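PDB 4PYS: beta-N-acetylhexosaminidase, which probably releases terminal non-reducing N-acetylhexosamine residues from glycans by hydrolysing their beta-glycosidic bonds, as a bacterial beta-N-acetylhexosaminidase with a glycosyl hydrolase family 20 catalytic domain. Local coordinates for residues Q142-S147 / L435-G440; L172-E177 / E231-A236; G188-Q193 / Q198-Q203. One frame throughout, in Å; residues are numbered along the deposited sequence.

Contact 1: residues Q142-S147 / L435-G440; sequences QYQKVS and LWTDDG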
ATOM      1  N   GLN A 142       0.939  -9.396 -13.310  1.00 27.01           N
ATOM      2  CA  GLN A 142       0.587 -10.724 -12.827  1.00 28.71           C
ATOM      3  C   GLN A 142      -0.790 -10.649 -12.187  1.00 29.08           C
ATOM      4  O   GLN A 142      -1.150  -9.636 -11.600  1.00 33.07           O
ATOM      5  CB  GLN A 142       1.603 -11.192 -11.780  1.00 25.72           C
ATOM      6  CG  GLN A 142       2.987 -11.525 -12.346  1.00 26.25           C
ATOM      7  CD  GLN A 142       2.972 -12.722 -13.270  1.00 26.25           C
ATOM      8  OE1 GLN A 142       2.220 -13.677 -13.051  1.00 30.01           O
ATOM      9  NE2 GLN A 142       3.795 -12.684 -14.317  1.00 25.39           N
ATOM     10  N   TYR A 143      -1.569 -11.716 -12.316  1.00 23.95           N
ATOM     11  CA  TYR A 143      -2.836 -11.822 -11.599  1.00 22.83           C
ATOM     12  C   TYR A 143      -2.623 -12.627 -10.323  1.00 26.32           C
ATOM     13  O   TYR A 143      -2.036 -13.710 -10.369  1.00 27.27           O
ATOM     14  CB  TYR A 143      -3.892 -12.504 -12.498  1.00 27.17           C
ATOM     15  CG  TYR A 143      -5.151 -12.906 -11.757  1.00 30.36           C
ATOM     16  CD1 TYR A 143      -6.156 -11.975 -11.482  1.00 31.00           C
ATOM     17  CD2 TYR A 143      -5.328 -14.213 -11.320  1.00 31.93           C
ATOM     18  CE1 TYR A 143      -7.305 -12.347 -10.790  1.00 30.59           C
ATOM     19  CE2 TYR A 143      -6.461 -14.592 -10.633  1.00 32.60           C
ATOM     20  CZ  TYR A 143      -7.446 -13.659 -10.369  1.00 35.92           C
ATOM     21  OH  TYR A 143      -8.574 -14.053  -9.676  1.00 36.76           O
ATOM     22  N   GLN A 144      -3.063 -12.087  -9.186  1.00 25.91           N
ATOM     23  CA  GLN A 144      -3.091 -12.856  -7.947  1.00 25.89           C
ATOM     24  C   GLN A 144      -4.534 -13.131  -7.569  1.00 23.62           C
ATOM     25  O   GLN A 144      -5.392 -12.242  -7.694  1.00 27.65           O
ATOM     26  CB  GLN A 144      -2.403 -12.090  -6.813  1.00 24.69           C
ATOM     27  CG  GLN A 144      -0.949 -11.731  -7.103  1.00 21.60           C
ATOM     28  CD  GLN A 144      -0.819 -10.404  -7.795  1.00 26.87           C
ATOM     29  OE1 GLN A 144      -1.761  -9.611  -7.813  1.00 27.31           O
ATOM     30  NE2 GLN A 144       0.357 -10.136  -8.352  1.00 24.47           N
ATOM     31  N   LYS A 145      -4.816 -14.336  -7.082  1.00 24.12           N
ATOM     32  CA  LYS A 145      -6.192 -14.641  -6.690  1.00 28.26           C
ATOM     33  C   LYS A 145      -6.668 -13.771  -5.537  1.00 29.18           C
ATOM     34  O   LYS A 145      -5.863 -13.180  -4.812  1.00 24.94           O
ATOM     35  CB  LYS A 145      -6.418 -16.129  -6.409  1.00 38.56           C
ATOM     36  CG  LYS A 145      -5.319 -16.860  -5.696  1.00 48.21           C
ATOM     37  CD  LYS A 145      -5.486 -18.353  -5.970  1.00 54.99           C
ATOM     38  CE  LYS A 145      -4.313 -19.163  -5.451  1.00 61.14           C
ATOM     39  NZ  LYS A 145      -4.410 -19.424  -3.990  1.00 64.57           N
ATOM     40  N   VAL A 146      -7.983 -13.672  -5.390  1.00 26.76           N
ATOM     41  CA  VAL A 146      -8.559 -12.795  -4.373  1.00 25.69           C
ATOM     42  C   VAL A 146      -8.029 -13.115  -2.976  1.00 26.16           C
ATOM     43  O   VAL A 146      -7.728 -12.200  -2.206  1.00 22.26           O
ATOM     44  CB  VAL A 146     -10.102 -12.862  -4.395  1.00 30.05           C
ATOM     45  CG1 VAL A 146     -10.691 -12.171  -3.188  1.00 31.26           C
ATOM     46  CG2 VAL A 146     -10.628 -12.233  -5.670  1.00 33.87           C
ATOM     47  N   SER A 147      -7.890 -14.399  -2.653  1.00 28.36           N
ATOM     48  CA  SER A 147      -7.387 -14.764  -1.319  1.00 28.32           C
ATOM     49  C   SER A 147      -5.959 -14.263  -1.095  1.00 27.91           C
ATOM     50  O   SER A 147      -5.552 -14.004   0.039  1.00 25.62           O
ATOM     51  CB  SER A 147      -7.476 -16.276  -1.090  1.00 29.33           C
ATOM     52  OG  SER A 147      -6.726 -16.989  -2.054  1.00 30.02           O
ATOM     53  N   LEU A 435       5.921  -4.041  -4.303  1.00 19.18           N
ATOM     54  CA  LEU A 435       6.327  -5.318  -4.867  1.00 19.20           C
ATOM     55  C   LEU A 435       5.869  -5.354  -6.318  1.00 19.92           C
ATOM     56  O   LEU A 435       4.708  -5.674  -6.602  1.00 21.36           O
ATOM     57  CB  LEU A 435       5.703  -6.467  -4.064  1.00 18.28           C
ATOM     58  CG  LEU A 435       6.212  -7.901  -4.318  1.00 22.70           C
ATOM     59  CD1 LEU A 435       5.810  -8.489  -5.670  1.00 21.57           C
ATOM     60  CD2 LEU A 435       7.727  -7.966  -4.164  1.00 25.41           C
ATOM     61  N   TRP A 436       6.774  -5.012  -7.233  1.00 19.60           N
ATOM     62  CA  TRP A 436       6.489  -5.067  -8.662  1.00 23.24           C
ATOM     63  C   TRP A 436       6.696  -6.493  -9.136  1.00 24.65           C
ATOM     64  O   TRP A 436       7.612  -7.172  -8.686  1.00 24.74           O
ATOM     65  CB  TRP A 436       7.432  -4.137  -9.434  1.00 21.80           C
ATOM     66  CG  TRP A 436       7.226  -2.704  -9.079  1.00 24.12           C
ATOM     67  CD1 TRP A 436       7.905  -1.980  -8.137  1.00 24.40           C
ATOM     68  CD2 TRP A 436       6.254  -1.815  -9.646  1.00 23.87           C
ATOM     69  NE1 TRP A 436       7.414  -0.691  -8.089  1.00 22.92           N
ATOM     70  CE2 TRP A 436       6.400  -0.567  -9.003  1.00 23.32           C
ATOM     71  CE3 TRP A 436       5.276  -1.956 -10.634  1.00 25.05           C
ATOM     72  CZ2 TRP A 436       5.601   0.535  -9.319  1.00 24.79           C
ATOM     73  CZ3 TRP A 436       4.486  -0.857 -10.950  1.00 32.84           C
ATOM     74  CH2 TRP A 436       4.653   0.371 -10.291  1.00 29.02           C
ATOM     75  N   THR A 437       5.852  -6.952 -10.049  1.00 21.51           N
ATOM     76  CA  THR A 437       5.925  -8.350 -10.476  1.00 25.40           C
ATOM     77  C   THR A 437       6.581  -8.568 -11.845  1.00 25.20           C
ATOM     78  O   THR A 437       6.346  -9.590 -12.503  1.00 27.77           O
ATOM     79  CB  THR A 437       4.542  -9.058 -10.348  1.00 25.20           C
ATOM     80  OG1 THR A 437       3.533  -8.302 -11.040  1.00 26.86           O
ATOM     81  CG2 THR A 437       4.147  -9.167  -8.878  1.00 21.53           C
ATOM     82  N   ASP A 438       7.430  -7.622 -12.255  1.00 26.37           N
ATOM     83  CA  ASP A 438       8.248  -7.775 -13.468  1.00 29.88           C
ATOM     84  C   ASP A 438       9.001  -9.106 -13.462  1.00 29.33           C
ATOM     85  O   ASP A 438       9.416  -9.587 -12.394  1.00 29.92           O
ATOM     86  CB  ASP A 438       9.323  -6.678 -13.554  1.00 33.00           C
ATOM     87  CG  ASP A 438       8.761  -5.280 -13.455  1.00 33.53           C
ATOM     88  OD1 ASP A 438       7.817  -5.063 -12.662  1.00 30.02           O
ATOM     89  OD2 ASP A 438       9.286  -4.389 -14.164  1.00 35.16           O
ATOM     90  N   ASP A 439       9.201  -9.665 -14.648  1.00 32.74           N
ATOM     91  CA  ASP A 439       9.995 -10.885 -14.843  1.00 35.40           C
ATOM     92  C   ASP A 439       9.304 -12.154 -14.339  1.00 36.00           C
ATOM     93  O   ASP A 439       9.971 -13.138 -14.025  1.00 33.41           O
ATOM     94  CB  ASP A 439      11.402 -10.759 -14.225  1.00 35.96           C
ATOM     95  CG  ASP A 439      12.385 -10.055 -15.138  1.00 47.66           C
ATOM     96  OD1 ASP A 439      12.255 -10.187 -16.371  1.00 58.66           O
ATOM     97  OD2 ASP A 439      13.302  -9.387 -14.616  1.00 52.08           O
ATOM     98  N   GLY A 440       7.977 -12.131 -14.262  1.00 32.23           N
ATOM     99  CA  GLY A 440       7.225 -13.340 -13.962  1.00 35.89           C
ATOM    100  C   GLY A 440       7.229 -13.770 -12.505  1.00 32.82           C
ATOM    101  O   GLY A 440       7.367 -14.958 -12.212  1.00 32.80           O
TER
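Q142 lays the aliphatic part of its side chain against T437, the two crossing at a slant where the first and last strands of a TIM barrel come together. Strands 132-138 and 428-435 pair in parallel to close the family 20 catalytic barrel, and the chain leaving the end of each strand supplies one side of this contact. Q142 CG sits 3.5 Å from T437 CB, and Q142 CB is 3.6 Å from T437 OG1. This is packing of methylenes against a threonine, and the bend of the glutamine at chi2 (-66°) brings the end of its side chain near G440 CA.

Q144, two residues on, approaches T437 from the opposite direction. Its NE2 comes 3.9 Å from T437 CG2, a loose touch between an amide and a methyl. The polar bonds of both side chains go to a third party: Q144 NE2 and T437 OG1 both hydrogen-bond to the carbonyl oxygen of D138, at the end of the first strand, and Q144 OE1 bonds to S139 OG. One backbone acceptor therefore gathers side chains from both segments, and the buried amide of Q144 has partners at both its ends. K145 then takes the N-cap position of helix 146-158, its own backbone N bonded to the carboxylate of E443.

The first torsion of T437 (chi1 53°) divides its two branches between these neighbours, OG1 meeting the Q142 methylenes and D138 O while CG2 faces Q144 NE2. Past T437 the loop folds back on itself through a weak backbone bond, G440 N to T437 O, of 3.5 Å.

Contact 2: residues L172-E177 / E231-A236; sequences LGWRIE and EAALNA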
ATOM      1  N   LEU A 172       0.594  -5.252 -19.794  1.00 40.01           N
ATOM      2  CA  LEU A 172       0.426  -6.701 -19.783  1.00 41.29           C
ATOM      3  C   LEU A 172      -0.878  -7.163 -19.159  1.00 39.88           C
ATOM      4  O   LEU A 172      -1.106  -8.367 -19.037  1.00 36.68           O
ATOM      5  CB  LEU A 172       1.569  -7.352 -19.006  1.00 44.97           C
ATOM      6  CG  LEU A 172       2.807  -7.754 -19.795  1.00 50.34           C
ATOM      7  CD1 LEU A 172       3.935  -8.125 -18.843  1.00 48.69           C
ATOM      8  CD2 LEU A 172       2.476  -8.902 -20.728  1.00 50.67           C
ATOM      9  N   GLY A 173      -1.722  -6.229 -18.726  1.00 36.06           N
ATOM     10  CA  GLY A 173      -2.967  -6.620 -18.091  1.00 32.37           C
ATOM     11  C   GLY A 173      -3.779  -5.471 -17.536  1.00 36.44           C
ATOM     12  O   GLY A 173      -3.291  -4.680 -16.727  1.00 32.99           O
ATOM     13  N   TRP A 174      -5.025  -5.379 -17.985  1.00 31.38           N
ATOM     14  CA  TRP A 174      -5.988  -4.483 -17.363  1.00 31.12           C
ATOM     15  C   TRP A 174      -6.879  -5.371 -16.512  1.00 30.24           C
ATOM     16  O   TRP A 174      -7.601  -6.205 -17.049  1.00 33.36           O
ATOM     17  CB  TRP A 174      -6.838  -3.790 -18.431  1.00 29.79           C
ATOM     18  CG  TRP A 174      -7.811  -2.844 -17.836  1.00 32.20           C
ATOM     19  CD1 TRP A 174      -8.957  -3.154 -17.160  1.00 31.31           C
ATOM     20  CD2 TRP A 174      -7.718  -1.417 -17.839  1.00 29.92           C
ATOM     21  NE1 TRP A 174      -9.582  -2.003 -16.742  1.00 33.21           N
ATOM     22  CE2 TRP A 174      -8.841  -0.923 -17.144  1.00 32.80           C
ATOM     23  CE3 TRP A 174      -6.788  -0.511 -18.352  1.00 33.03           C
ATOM     24  CZ2 TRP A 174      -9.068   0.451 -16.965  1.00 30.30           C
ATOM     25  CZ3 TRP A 174      -7.011   0.848 -18.174  1.00 36.67           C
ATOM     26  CH2 TRP A 174      -8.142   1.316 -17.488  1.00 36.94           C
ATOM     27  N   ARG A 175      -6.838  -5.208 -15.195  1.00 27.16           N
ATOM     28  CA  ARG A 175      -7.529  -6.165 -14.336  1.00 27.60           C
ATOM     29  C   ARG A 175      -8.699  -5.612 -13.540  1.00 28.07           C
ATOM     30  O   ARG A 175      -9.252  -6.322 -12.696  1.00 31.30           O
ATOM     31  CB  ARG A 175      -6.524  -6.858 -13.400  1.00 29.31           C
ATOM     32  CG  ARG A 175      -5.349  -7.422 -14.174  1.00 31.37           C
ATOM     33  CD  ARG A 175      -4.791  -8.712 -13.604  1.00 31.35           C
ATOM     34  NE  ARG A 175      -3.487  -8.952 -14.210  1.00 30.92           N
ATOM     35  CZ  ARG A 175      -3.286  -9.721 -15.268  1.00 31.07           C
ATOM     36  NH1 ARG A 175      -4.302 -10.379 -15.821  1.00 31.46           N
ATOM     37  NH2 ARG A 175      -2.063  -9.853 -15.765  1.00 32.94           N
ATOM     38  N   ILE A 176      -9.098  -4.366 -13.806  1.00 29.73           N
ATOM     39  CA  ILE A 176     -10.219  -3.793 -13.065  1.00 26.51           C
ATOM     40  C   ILE A 176     -11.447  -3.735 -13.967  1.00 32.19           C
ATOM     41  O   ILE A 176     -11.411  -3.123 -15.036  1.00 31.52           O
ATOM     42  CB  ILE A 176      -9.867  -2.418 -12.415  1.00 28.54           C
ATOM     43  CG1 ILE A 176     -11.073  -1.857 -11.666  1.00 32.90           C
ATOM     44  CG2 ILE A 176      -9.344  -1.434 -13.444  1.00 27.53           C
ATOM     45  CD1 ILE A 176     -11.425  -2.660 -10.436  1.00 33.69           C
ATOM     46  N   GLU A 177     -12.512  -4.426 -13.566  1.00 28.87           N
ATOM     47  CA  GLU A 177     -13.725  -4.469 -14.383  1.00 30.94           C
ATOM     48  C   GLU A 177     -14.408  -3.107 -14.437  1.00 31.80           C
ATOM     49  O   GLU A 177     -14.660  -2.486 -13.396  1.00 31.21           O
ATOM     50  CB  GLU A 177     -14.710  -5.527 -13.867  1.00 34.64           C
ATOM     51  CG  GLU A 177     -15.968  -5.623 -14.733  1.00 35.44           C
ATOM     52  CD  GLU A 177     -16.980  -6.642 -14.240  1.00 45.72           C
ATOM     53  OE1 GLU A 177     -17.321  -6.633 -13.040  1.00 38.99           O
ATOM     54  OE2 GLU A 177     -17.453  -7.444 -15.070  1.00 54.90           O
ATOM     55  N   GLU A 231      -1.324  -0.588 -23.393  1.00 50.06           N
ATOM     56  CA  GLU A 231      -1.355  -1.621 -24.431  1.00 53.36           C
ATOM     57  C   GLU A 231      -2.545  -2.588 -24.327  1.00 52.22           C
ATOM     58  O   GLU A 231      -3.211  -2.874 -25.324  1.00 54.34           O
ATOM     59  CB  GLU A 231      -0.031  -2.401 -24.470  1.00 56.09           C
ATOM     60  CG  GLU A 231       1.170  -1.610 -25.002  1.00 68.33           C
ATOM     61  CD  GLU A 231       2.000  -0.958 -23.903  1.00 68.25           C
ATOM     62  OE1 GLU A 231       1.491  -0.795 -22.776  1.00 58.61           O
ATOM     63  OE2 GLU A 231       3.171  -0.612 -24.169  1.00 75.57           O
ATOM     64  N   ALA A 232      -2.810  -3.079 -23.119  1.00 49.23           N
ATOM     65  CA  ALA A 232      -3.921  -4.001 -22.892  1.00 48.41           C
ATOM     66  C   ALA A 232      -5.262  -3.314 -23.148  1.00 50.46           C
ATOM     67  O   ALA A 232      -6.181  -3.910 -23.707  1.00 48.56           O
ATOM     68  CB  ALA A 232      -3.872  -4.550 -21.474  1.00 45.71           C
ATOM     69  N   ALA A 233      -5.367  -2.064 -22.711  1.00 45.07           N
ATOM     70  CA  ALA A 233      -6.572  -1.271 -22.937  1.00 45.51           C
ATOM     71  C   ALA A 233      -6.757  -0.990 -24.419  1.00 47.55           C
ATOM     72  O   ALA A 233      -7.885  -0.963 -24.920  1.00 48.25           O
ATOM     73  CB  ALA A 233      -6.505   0.033 -22.161  1.00 41.88           C
ATOM     74  N   LEU A 234      -5.648  -0.773 -25.120  1.00 49.91           N
ATOM     75  CA  LEU A 234      -5.697  -0.491 -26.552  1.00 53.53           C
ATOM     76  C   LEU A 234      -6.094  -1.722 -27.357  1.00 56.26           C
ATOM     77  O   LEU A 234      -6.661  -1.606 -28.444  1.00 58.89           O
ATOM     78  CB  LEU A 234      -4.364   0.070 -27.047  1.00 55.88           C
ATOM     79  CG  LEU A 234      -4.079   1.512 -26.625  1.00 59.81           C
ATOM     80  CD1 LEU A 234      -2.716   1.967 -27.104  1.00 62.30           C
ATOM     81  CD2 LEU A 234      -5.160   2.438 -27.158  1.00 59.21           C
ATOM     82  N   ASN A 235      -5.792  -2.900 -26.819  1.00 55.97           N
ATOM     83  CA  ASN A 235      -6.250  -4.152 -27.421  1.00 58.58           C
ATOM     84  C   ASN A 235      -7.760  -4.258 -27.325  1.00 57.51           C
ATOM     85  O   ASN A 235      -8.426  -4.765 -28.226  1.00 60.35           O
ATOM     86  CB  ASN A 235      -5.610  -5.346 -26.719  1.00 59.42           C
ATOM     87  CG  ASN A 235      -4.481  -5.936 -27.509  1.00 68.12           C
ATOM     88  OD1 ASN A 235      -4.647  -6.943 -28.197  1.00 75.68           O
ATOM     89  ND2 ASN A 235      -3.321  -5.300 -27.435  1.00 71.16           N
ATOM     90  N   ALA A 236      -8.289  -3.774 -26.209  1.00 53.74           N
ATOM     91  CA  ALA A 236      -9.719  -3.744 -25.986  1.00 55.09           C
ATOM     92  C   ALA A 236     -10.381  -2.715 -26.904  1.00 54.11           C
ATOM     93  O   ALA A 236     -11.372  -3.017 -27.571  1.00 56.18           O
ATOM     94  CB  ALA A 236     -10.006  -3.428 -24.528  1.00 48.91           C
TER
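The methyl of A232 rests against the backbone where G173 passes into W174: A232 CB lies 3.8 Å from W174 N and 3.9 Å from G173 N. The next methyl along the helix, that of A233, meets the six-membered part of the indole obliquely, with A233 CB 3.9 Å from W174 CE3. Two small side chains from successive residues thus touch a backbone and an aromatic ring, and they let helix 231-236 come close, with 5.6 Å between A232 CA and G173 CA.

What aims the indole is partly its own torsion. With CG anti to the backbone N (chi1 -179°), the ring extends beside the chain, and its NE1 bonds to I176 O at 2.7 Å. That acceptor lies close to the ring plane and is used on a lone pair, although the N-H is bent away from the line. The bond spans the chain just beyond strand 173-174 and would restrain the rotation of the ring. Farther out, L184 and T185 of helix 183-186, V273 of helix 264-280 and T169 of strand 163-170 pack on the same tryptophan; L184 also touches A233.

Strand 173-174 folds back antiparallel to strand 163-170 of the catalytic barrel, whereas helix 231-236 belongs to the connection after strand 219-223. At the start of the helix, E231 O accepts from N235 N (3.0 Å) and from N235 ND2 (3.2 Å), which reach it from opposite faces of its plane; N235 ND2 also bonds to V247 O.

W174 NE1, E231 O and N235 ND2 thus find their partners on their own side or beyond the two segments, so that what crosses the interface is apolar contact of methyls with ring and backbone, and the fit rests on shape.

Contact 3: residues G188-Q193 / Q198-Q203; sequences GAFVGQ and QGFYSQ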
ATOM      1  N   GLY A 188      -8.529  -7.299 -22.258  1.00 39.68           N
ATOM      2  CA  GLY A 188      -7.315  -6.751 -21.682  1.00 34.27           C
ATOM      3  C   GLY A 188      -6.718  -7.510 -20.512  1.00 35.10           C
ATOM      4  O   GLY A 188      -5.552  -7.308 -20.185  1.00 36.36           O
ATOM      5  N   ALA A 189      -7.494  -8.384 -19.878  1.00 33.23           N
ATOM      6  CA  ALA A 189      -6.965  -9.162 -18.750  1.00 31.88           C
ATOM      7  C   ALA A 189      -6.403 -10.518 -19.177  1.00 35.18           C
ATOM      8  O   ALA A 189      -6.019 -11.334 -18.331  1.00 35.07           O
ATOM      9  CB  ALA A 189      -8.031  -9.349 -17.688  1.00 36.93           C
ATOM     10  N   PHE A 190      -6.354 -10.748 -20.485  1.00 34.49           N
ATOM     11  CA  PHE A 190      -5.966 -12.054 -21.027  1.00 37.36           C
ATOM     12  C   PHE A 190      -4.912 -11.920 -22.126  1.00 40.81           C
ATOM     13  O   PHE A 190      -4.636 -12.867 -22.854  1.00 43.32           O
ATOM     14  CB  PHE A 190      -7.213 -12.811 -21.526  1.00 39.50           C
ATOM     15  CG  PHE A 190      -8.217 -13.073 -20.440  1.00 40.58           C
ATOM     16  CD1 PHE A 190      -8.104 -14.202 -19.635  1.00 41.13           C
ATOM     17  CD2 PHE A 190      -9.241 -12.164 -20.184  1.00 44.07           C
ATOM     18  CE1 PHE A 190      -9.003 -14.435 -18.602  1.00 38.38           C
ATOM     19  CE2 PHE A 190     -10.153 -12.387 -19.154  1.00 43.05           C
ATOM     20  CZ  PHE A 190     -10.033 -13.526 -18.359  1.00 44.03           C
ATOM     21  N   VAL A 191      -4.313 -10.739 -22.227  1.00 38.19           N
ATOM     22  CA  VAL A 191      -3.288 -10.500 -23.234  1.00 43.92           C
ATOM     23  C   VAL A 191      -1.954 -11.142 -22.846  1.00 42.27           C
ATOM     24  O   VAL A 191      -1.179 -11.540 -23.710  1.00 42.43           O
ATOM     25  CB  VAL A 191      -3.115  -8.991 -23.537  1.00 41.39           C
ATOM     26  CG1 VAL A 191      -4.383  -8.435 -24.177  1.00 48.14           C
ATOM     27  CG2 VAL A 191      -2.763  -8.206 -22.280  1.00 39.04           C
ATOM     28  N   GLY A 192      -1.703 -11.251 -21.544  1.00 39.10           N
ATOM     29  CA  GLY A 192      -0.502 -11.905 -21.045  1.00 39.44           C
ATOM     30  C   GLY A 192      -0.542 -13.411 -21.223  1.00 40.83           C
ATOM     31  O   GLY A 192      -1.554 -14.055 -20.934  1.00 42.80           O
ATOM     32  N   GLN A 193       0.572 -13.976 -21.682  1.00 39.94           N
ATOM     33  CA  GLN A 193       0.620 -15.384 -22.054  1.00 40.69           C
ATOM     34  C   GLN A 193       1.400 -16.253 -21.071  1.00 43.46           C
ATOM     35  O   GLN A 193       1.490 -17.468 -21.250  1.00 41.81           O
ATOM     36  CB  GLN A 193       1.248 -15.534 -23.441  1.00 45.90           C
ATOM     37  CG  GLN A 193       0.616 -14.659 -24.507  1.00 53.16           C
ATOM     38  CD  GLN A 193      -0.801 -15.078 -24.826  1.00 67.67           C
ATOM     39  OE1 GLN A 193      -1.157 -16.248 -24.689  1.00 73.54           O
ATOM     40  NE2 GLN A 193      -1.621 -14.123 -25.255  1.00 74.61           N
ATOM     41  N   GLN A 198      -3.328 -14.316 -16.505  1.00 31.89           N
ATOM     42  CA  GLN A 198      -4.704 -14.188 -16.996  1.00 34.01           C
ATOM     43  C   GLN A 198      -5.688 -14.025 -15.842  1.00 35.82           C
ATOM     44  O   GLN A 198      -5.607 -14.739 -14.843  1.00 34.77           O
ATOM     45  CB  GLN A 198      -5.100 -15.399 -17.850  1.00 34.71           C
ATOM     46  CG  GLN A 198      -4.109 -15.752 -18.957  1.00 39.77           C
ATOM     47  CD  GLN A 198      -2.880 -16.486 -18.431  1.00 45.55           C
ATOM     48  OE1 GLN A 198      -2.953 -17.216 -17.439  1.00 48.37           O
ATOM     49  NE2 GLN A 198      -1.740 -16.275 -19.084  1.00 43.89           N
ATOM     50  N   GLY A 199      -6.609 -13.072 -15.971  1.00 36.23           N
ATOM     51  CA  GLY A 199      -7.670 -12.925 -14.990  1.00 31.21           C
ATOM     52  C   GLY A 199      -7.886 -11.492 -14.556  1.00 32.96           C
ATOM     53  O   GLY A 199      -7.005 -10.651 -14.735  1.00 29.45           O
ATOM     54  N   PHE A 200      -9.047 -11.215 -13.968  1.00 30.56           N
ATOM     55  CA  PHE A 200      -9.348  -9.857 -13.518  1.00 31.00           C
ATOM     56  C   PHE A 200     -10.197  -9.869 -12.263  1.00 31.95           C
ATOM     57  O   PHE A 200     -10.698 -10.919 -11.845  1.00 32.35           O
ATOM     58  CB  PHE A 200     -10.060  -9.069 -14.620  1.00 31.18           C
ATOM     59  CG  PHE A 200     -11.396  -9.639 -15.009  1.00 31.55           C
ATOM     60  CD1 PHE A 200     -11.477 -10.678 -15.921  1.00 34.42           C
ATOM     61  CD2 PHE A 200     -12.572  -9.137 -14.455  1.00 33.59           C
ATOM     62  CE1 PHE A 200     -12.712 -11.213 -16.294  1.00 43.52           C
ATOM     63  CE2 PHE A 200     -13.812  -9.665 -14.820  1.00 35.28           C
ATOM     64  CZ  PHE A 200     -13.877 -10.706 -15.739  1.00 41.60           C
ATOM     65  N   TYR A 201     -10.363  -8.689 -11.676  1.00 25.76           N
ATOM     66  CA  TYR A 201     -11.185  -8.514 -10.491  1.00 29.34           C
ATOM     67  C   TYR A 201     -12.516  -7.893 -10.910  1.00 33.94           C
ATOM     68  O   TYR A 201     -12.556  -6.785 -11.452  1.00 32.22           O
ATOM     69  CB  TYR A 201     -10.436  -7.653  -9.482  1.00 25.48           C
ATOM     70  CG  TYR A 201      -9.057  -8.232  -9.252  1.00 28.34           C
ATOM     71  CD1 TYR A 201      -8.893  -9.390  -8.496  1.00 28.97           C
ATOM     72  CD2 TYR A 201      -7.934  -7.674  -9.855  1.00 26.66           C
ATOM     73  CE1 TYR A 201      -7.630  -9.952  -8.307  1.00 27.27           C
ATOM     74  CE2 TYR A 201      -6.665  -8.232  -9.681  1.00 26.30           C
ATOM     75  CZ  TYR A 201      -6.522  -9.375  -8.906  1.00 29.56           C
ATOM     76  OH  TYR A 201      -5.273  -9.954  -8.727  1.00 25.45           O
ATOM     77  N   SER A 202     -13.598  -8.635 -10.702  1.00 30.30           N
ATOM     78  CA  SER A 202     -14.929  -8.150 -11.059  1.00 33.89           C
ATOM     79  C   SER A 202     -15.330  -7.087 -10.050  1.00 34.15           C
ATOM     80  O   SER A 202     -14.700  -6.958  -9.000  1.00 29.53           O
ATOM     81  CB  SER A 202     -15.941  -9.287 -11.006  1.00 38.34           C
ATOM     82  OG  SER A 202     -16.080  -9.740  -9.674  1.00 36.28           O
ATOM     83  N   GLN A 203     -16.378  -6.324 -10.348  1.00 30.73           N
ATOM     84  CA  GLN A 203     -16.792  -5.289  -9.412  1.00 34.53           C
ATOM     85  C   GLN A 203     -17.253  -5.903  -8.087  1.00 30.33           C
ATOM     86  O   GLN A 203     -17.043  -5.316  -7.025  1.00 31.96           O
ATOM     87  CB  GLN A 203     -17.845  -4.370 -10.055  1.00 33.34           C
ATOM     88  CG  GLN A 203     -17.283  -3.714 -11.313  1.00 35.83           C
ATOM     89  CD  GLN A 203     -17.969  -2.414 -11.698  1.00 44.22           C
ATOM     90  OE1 GLN A 203     -19.097  -2.136 -11.280  1.00 42.56           O
ATOM     91  NE2 GLN A 203     -17.284  -1.607 -12.510  1.00 34.65           N
TER
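G199 N donates to A189 O over 3.0 Å, with a nearly straight N-H (166°), the donor lying somewhat out of the carbonyl plane. The same oxygen takes a CA-H...O contact from Q198 CA at 3.4 Å and a weak bond from R175 NH1, so A189 O is approached by several donors of unequal strength. A second bond across the turn uses a side chain. Q198, bent at chi2 (78°), brings NE2 to within 2.9 Å of G192 O; the acceptor lies near the amide plane, but the donor sits well above the plane of the carbonyl. G194 O accepts from Q198 NE2 too, and the amide is thereby tied to two backbone oxygens of the same bend. G199 O, for its part, is bonded to R175 NH1.

Both segments belong to the long connection that follows strand 163-170 of the TIM barrel and ends in helix 203-214, doubled back into a compact loop. S202 is the N-cap of that helix: its hydroxyl caps a backbone N, and its own N bonds to E205 OE1, consistent with a capping box. Q203 N is taken by E177 OE1.

Apolar contacts flank these bonds. The ring of F190 lies with one face over G199 N and meets Q198 CB obliquely, while F190 CE2 comes to the edge of the F200 ring, near its plane, 3.9 Å from F200 CD1. F200 CG stands between its backbone N and carbonyl carbon (chi1 63°), and A189 CB touches F200 CB at 3.7 Å.

Overall arrangement
The three contacts nest along the chain: contact 3 lies within the loop closed by contact 2, which in turn lies within that closed by contact 1. All belong to the catalytic barrel and occupy the same side of the chain's centre. Centres of contacts 2 and 3 are about 7 Å apart; contact 1 lies about 15 Å from contact 2 and 12 Å from contact 3. Y201 joins all three, its N probably bonded to R175 O and its OH to Q144 O, while its ring meets that of Y143. The segments follow strands 132-138, 163-170, 219-223 and 428-435 at the C-terminal end of the barrel, where TIM-barrel enzymes, family 20 included, carry their active sites.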